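Local coordinates for protein possible thiol-disulfide isomerase (PDB 3HCZ) that is probably a thioredoxin-fold thiol-disulfide oxidoreductase, possibly an isomerase of protein disulfides, though its function has not been established, at residues Y107-V117 against K127-F137. Sequence-based numbering, arbitrary orientation. Where two conformers were deposited one is given.
Sequences YDIYATPVLYV and KRIGYENLDDF. With SO4 (sulfate ion), chain D.
With CG set anti to its carbonyl carbon (chi1 -68°) and the chain extended from CG to NE, R128, in the conformer given, one of two deposited, runs alongside the Y116 side chain, which points the same way from its own chi1 of -67°. The ring and guanidinium planes stand 79° apart, so the two groups do not stack; instead R128 NE donates to Y116 OH at 3.3 Å, the hydroxyl lying well off the guanidinium plane. V114 CG1, anti to the backbone N, lies over one guanidinium face, offset toward its rim, and also packs 3.5 Å from R128 CG. At the guanidinium edge NH2 faces the turn after helix 103-107: D108 O is a hydrogen-bond acceptor at 2.4 Å, a doubtfully short value. NH1 reaches a water that also bridges Y110 N and A111 O. Exchanging Y116 for phenylalanine would probably leave R128 NE without its hydroxyl acceptor and that side of the guanidinium less restrained in its rotation. Y116 and K127 form an antiparallel non-hydrogen-bonded pair (CA to CA 4.8 Å), joining strand 114-118 to the edge strand 124-127; these make the closing hairpin of the thioredoxin-fold sheet, and the cis peptide before P113 matches the cis-proline turn of that fold. Just beyond the pair R128 N makes a weak bond to L115 O, and a water spans L115 N and I129 O. Past this point the contact turns apolar: L115 CD2 meets I129 CG1 at 3.9 Å, while V117 splits its methyls, CG2 lying 3.5 Å from L134 CD2 and CG1 3.9 Å from F137 CE2, at the start of helix 134-147. L134 also touches L53 of helix 49-60.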
loop_
_atom_site.group_PDB
_atom_site.type_symbol
_atom_site.label_atom_id
_atom_site.label_comp_id
_atom_site.label_asym_id
_atom_site.label_seq_id
_atom_site.Cartn_x
_atom_site.Cartn_y
_atom_site.Cartn_z
ATOM N N TYR A 107 -5.791 -10.937 3.112
ATOM C CA TYR A 107 -6.067 -9.500 3.300
ATOM C C TYR A 107 -7.518 -9.099 3.084
ATOM O O TYR A 107 -7.865 -7.914 3.226
ATOM C CB TYR A 107 -5.121 -8.633 2.425
ATOM C CG TYR A 107 -3.824 -8.257 3.111
ATOM C CD1 TYR A 107 -2.647 -9.008 2.903
ATOM C CD2 TYR A 107 -3.774 -7.156 3.995
ATOM C CE1 TYR A 107 -1.446 -8.659 3.571
ATOM C CE2 TYR A 107 -2.580 -6.811 4.652
ATOM C CZ TYR A 107 -1.420 -7.555 4.401
ATOM O OH TYR A 107 -0.253 -7.214 5.031
ATOM N N ASP A 108 -8.375 -10.071 2.771
ATOM C CA ASP A 108 -9.796 -9.797 2.497
ATOM C C ASP A 108 -10.039 -8.714 1.449
ATOM O O ASP A 108 -10.894 -7.835 1.634
ATOM C CB ASP A 108 -10.531 -9.490 3.799
ATOM C CG ASP A 108 -10.594 -10.701 4.701
ATOM O OD1 ASP A 108 -11.276 -11.678 4.310
ATOM O OD2 ASP A 108 -9.936 -10.711 5.772
ATOM N N ILE A 109 -9.293 -8.792 0.342
ATOM C CA ILE A 109 -9.445 -7.835 -0.757
ATOM C C ILE A 109 -10.587 -8.243 -1.700
ATOM O O ILE A 109 -10.466 -9.237 -2.427
ATOM C CB ILE A 109 -8.121 -7.667 -1.572
ATOM C CG1 ILE A 109 -6.935 -7.360 -0.642
ATOM C CG2 ILE A 109 -8.285 -6.567 -2.616
ATOM C CD1 ILE A 109 -7.059 -6.013 0.125
ATOM N N TYR A 110 -11.690 -7.494 -1.664
ATOM C CA TYR A 110 -12.768 -7.632 -2.672
ATOM C C TYR A 110 -12.815 -6.400 -3.568
ATOM O O TYR A 110 -12.037 -6.304 -4.525
ATOM C CB TYR A 110 -14.093 -7.930 -2.008
ATOM C CG TYR A 110 -14.022 -9.269 -1.362
ATOM C CD1 TYR A 110 -14.296 -10.430 -2.099
ATOM C CD2 TYR A 110 -13.616 -9.399 -0.031
ATOM C CE1 TYR A 110 -14.213 -11.689 -1.512
ATOM C CE2 TYR A 110 -13.506 -10.646 0.565
ATOM C CZ TYR A 110 -13.820 -11.787 -0.179
ATOM O OH TYR A 110 -13.736 -13.023 0.405
ATOM N N ALA A 111 -13.651 -5.418 -3.253
ATOM C CA ALA A 111 -13.518 -4.152 -3.952
ATOM C C ALA A 111 -12.075 -3.595 -3.771
ATOM O O ALA A 111 -11.489 -3.700 -2.687
ATOM C CB ALA A 111 -14.530 -3.182 -3.432
ATOM N N THR A 112 -11.508 -3.033 -4.832
ATOM C CA THR A 112 -10.260 -2.249 -4.712
ATOM C C THR A 112 -10.618 -0.781 -4.996
ATOM O O THR A 112 -11.676 -0.518 -5.607
ATOM C CB THR A 112 -9.178 -2.709 -5.728
ATOM O OG1 THR A 112 -9.808 -2.978 -6.981
ATOM C CG2 THR A 112 -8.470 -3.974 -5.252
ATOM N N PRO A 113 -9.763 0.184 -4.559
ATOM C CA PRO A 113 -8.491 -0.066 -3.886
ATOM C C PRO A 113 -8.739 -0.136 -2.390
ATOM O O PRO A 113 -9.858 0.219 -1.939
ATOM C CB PRO A 113 -7.665 1.167 -4.240
ATOM C CG PRO A 113 -8.675 2.290 -4.440
ATOM C CD PRO A 113 -10.032 1.633 -4.709
ATOM N N VAL A 114 -7.749 -0.613 -1.640
ATOM C CA VAL A 114 -7.862 -0.762 -0.195
ATOM C C VAL A 114 -6.552 -0.263 0.433
ATOM O O VAL A 114 -5.477 -0.634 -0.033
ATOM C CB VAL A 114 -8.016 -2.220 0.236
ATOM C CG1 VAL A 114 -8.178 -2.275 1.785
ATOM C CG2 VAL A 114 -9.219 -2.898 -0.436
ATOM N N LEU A 115 -6.640 0.518 1.512
ATOM C CA LEU A 115 -5.450 1.160 2.092
ATOM C C LEU A 115 -5.304 0.846 3.604
ATOM O O LEU A 115 -6.291 0.968 4.381
ATOM C CB LEU A 115 -5.577 2.689 1.880
ATOM C CG LEU A 115 -4.410 3.594 2.280
ATOM C CD1 LEU A 115 -4.511 4.864 1.484
ATOM C CD2 LEU A 115 -4.479 3.909 3.792
ATOM N N TYR A 116 -4.116 0.420 4.011
ATOM C CA TYR A 116 -3.768 0.285 5.435
ATOM C C TYR A 116 -2.613 1.195 5.741
ATOM O O TYR A 116 -1.775 1.413 4.879
ATOM C CB TYR A 116 -3.343 -1.153 5.770
ATOM C CG TYR A 116 -4.476 -2.149 5.639
ATOM C CD1 TYR A 116 -5.239 -2.503 6.756
ATOM C CD2 TYR A 116 -4.797 -2.734 4.393
ATOM C CE1 TYR A 116 -6.282 -3.446 6.643
ATOM C CE2 TYR A 116 -5.866 -3.658 4.273
ATOM C CZ TYR A 116 -6.592 -4.009 5.404
ATOM O OH TYR A 116 -7.659 -4.901 5.356
ATOM N N VAL A 117 -2.531 1.728 6.961
ATOM C CA VAL A 117 -1.353 2.466 7.357
ATOM C C VAL A 117 -0.654 1.590 8.394
ATOM O O VAL A 117 -1.276 1.099 9.352
ATOM C CB VAL A 117 -1.702 3.863 7.968
ATOM C CG1 VAL A 117 -0.435 4.631 8.344
ATOM C CG2 VAL A 117 -2.566 4.680 6.946
ATOM N N LYS A 127 -6.937 1.092 9.349
ATOM C CA LYS A 127 -7.466 0.032 8.462
ATOM C C LYS A 127 -8.480 0.594 7.470
ATOM O O LYS A 127 -9.492 1.125 7.882
ATOM C CB LYS A 127 -8.258 -1.038 9.252
ATOM C CG LYS A 127 -7.507 -1.758 10.366
ATOM C CD LYS A 127 -8.339 -3.001 10.834
ATOM C CE LYS A 127 -9.200 -2.668 12.021
ATOM N NZ LYS A 127 -9.781 -3.888 12.693
ATOM N N ARG A 128 -8.188 0.470 6.173
ATOM C CA ARG A 128 -9.187 0.710 5.132
ATOM C C ARG A 128 -9.764 2.122 5.188
ATOM O O ARG A 128 -10.993 2.328 5.063
ATOM C CB ARG A 128 -10.311 -0.332 5.204
ATOM C CG ARG A 128 -9.841 -1.737 4.840
ATOM C CD ARG A 128 -11.031 -2.683 4.680
ATOM N NE ARG A 128 -10.611 -4.007 4.252
ATOM C CZ ARG A 128 -10.886 -4.544 3.068
ATOM N NH1 ARG A 128 -11.582 -3.890 2.163
ATOM N NH2 ARG A 128 -10.461 -5.751 2.801
ATOM N N ILE A 129 -8.889 3.098 5.393
ATOM C CA ILE A 129 -9.296 4.510 5.431
ATOM C C ILE A 129 -9.037 5.131 4.054
ATOM O O ILE A 129 -8.293 4.564 3.242
ATOM C CB ILE A 129 -8.586 5.286 6.567
ATOM C CG1 ILE A 129 -7.068 5.246 6.365
ATOM C CG2 ILE A 129 -8.933 4.656 7.931
ATOM C CD1 ILE A 129 -6.348 6.271 7.249
ATOM N N GLY A 130 -9.647 6.264 3.756
ATOM C CA GLY A 130 -9.456 6.815 2.401
ATOM C C GLY A 130 -8.193 7.642 2.396
ATOM O O GLY A 130 -7.834 8.233 3.431
ATOM N N TYR A 131 -7.540 7.759 1.241
ATOM C CA TYR A 131 -6.340 8.624 1.160
ATOM C C TYR A 131 -6.632 10.068 1.652
ATOM O O TYR A 131 -5.751 10.738 2.187
ATOM C CB TYR A 131 -5.764 8.648 -0.281
ATOM C CG TYR A 131 -6.495 9.654 -1.165
ATOM C CD1 TYR A 131 -6.126 10.998 -1.179
ATOM C CD2 TYR A 131 -7.594 9.268 -1.919
ATOM C CE1 TYR A 131 -6.803 11.911 -1.918
ATOM C CE2 TYR A 131 -8.282 10.185 -2.696
ATOM C CZ TYR A 131 -7.877 11.503 -2.677
ATOM O OH TYR A 131 -8.557 12.422 -3.438
ATOM N N GLU A 132 -7.875 10.536 1.504
ATOM C CA GLU A 132 -8.180 11.911 1.832
ATOM C C GLU A 132 -8.200 12.127 3.341
ATOM O O GLU A 132 -8.213 13.266 3.790
ATOM C CB GLU A 132 -9.485 12.401 1.169
ATOM C CG GLU A 132 -10.742 11.886 1.779
ATOM C CD GLU A 132 -11.164 10.520 1.234
ATOM O OE1 GLU A 132 -10.332 9.775 0.654
ATOM O OE2 GLU A 132 -12.369 10.196 1.397
ATOM N N ASN A 133 -8.188 11.034 4.114
ATOM C CA ASN A 133 -8.133 11.119 5.575
ATOM C C ASN A 133 -6.750 10.872 6.188
ATOM O O ASN A 133 -6.573 10.953 7.398
ATOM C CB ASN A 133 -9.193 10.199 6.199
ATOM C CG ASN A 133 -10.605 10.647 5.865
ATOM O OD1 ASN A 133 -11.435 9.857 5.432
ATOM N ND2 ASN A 133 -10.860 11.932 6.004
ATOM N N LEU A 134 -5.760 10.620 5.340
ATOM C CA LEU A 134 -4.392 10.355 5.815
ATOM C C LEU A 134 -3.709 11.465 6.636
ATOM O O LEU A 134 -3.079 11.170 7.671
ATOM C CB LEU A 134 -3.483 10.004 4.629
ATOM C CG LEU A 134 -3.531 8.603 4.066
ATOM C CD1 LEU A 134 -2.714 8.635 2.799
ATOM C CD2 LEU A 134 -2.918 7.614 5.066
ATOM N N ASP A 135 -3.814 12.724 6.188
ATOM C CA ASP A 135 -3.110 13.810 6.866
ATOM C C ASP A 135 -3.635 13.904 8.271
ATOM O O ASP A 135 -2.864 13.957 9.241
ATOM C CB ASP A 135 -3.319 15.161 6.158
ATOM C CG ASP A 135 -2.354 15.382 5.011
ATOM O OD1 ASP A 135 -1.330 14.673 4.910
ATOM O OD2 ASP A 135 -2.618 16.302 4.210
ATOM N N ASP A 136 -4.962 13.901 8.398
ATOM C CA ASP A 136 -5.541 13.978 9.712
ATOM C C ASP A 136 -5.307 12.781 10.576
ATOM O O ASP A 136 -5.077 12.929 11.776
ATOM C CB ASP A 136 -7.002 14.315 9.658
ATOM C CG ASP A 136 -7.203 15.689 10.044
ATOM O OD1 ASP A 136 -6.996 16.589 9.185
ATOM O OD2 ASP A 136 -7.443 15.880 11.259
ATOM N N PHE A 137 -5.364 11.601 9.973
ATOM C CA PHE A 137 -5.029 10.413 10.710
ATOM C C PHE A 137 -3.590 10.519 11.277
ATOM O O PHE A 137 -3.394 10.263 12.458
ATOM C CB PHE A 137 -5.162 9.124 9.899
ATOM C CG PHE A 137 -4.509 7.977 10.595
ATOM C CD1 PHE A 137 -5.175 7.327 11.647
ATOM C CD2 PHE A 137 -3.182 7.634 10.300
ATOM C CE1 PHE A 137 -4.540 6.290 12.370
ATOM C CE2 PHE A 137 -2.531 6.619 11.005
ATOM C CZ PHE A 137 -3.175 5.962 12.051
HETATM S S SO4 D . -14.892 -1.910 4.684
HETATM O O1 SO4 D . -14.463 -1.570 6.070
HETATM O O2 SO4 D . -15.857 -0.990 4.100
HETATM O O3 SO4 D . -13.660 -1.850 3.917
HETATM O O4 SO4 D . -15.496 -3.233 4.564
HETATM O O HOH W 1 -12.036 -4.971 -0.339
HETATM O O HOH W 2 -9.176 1.807 1.903
#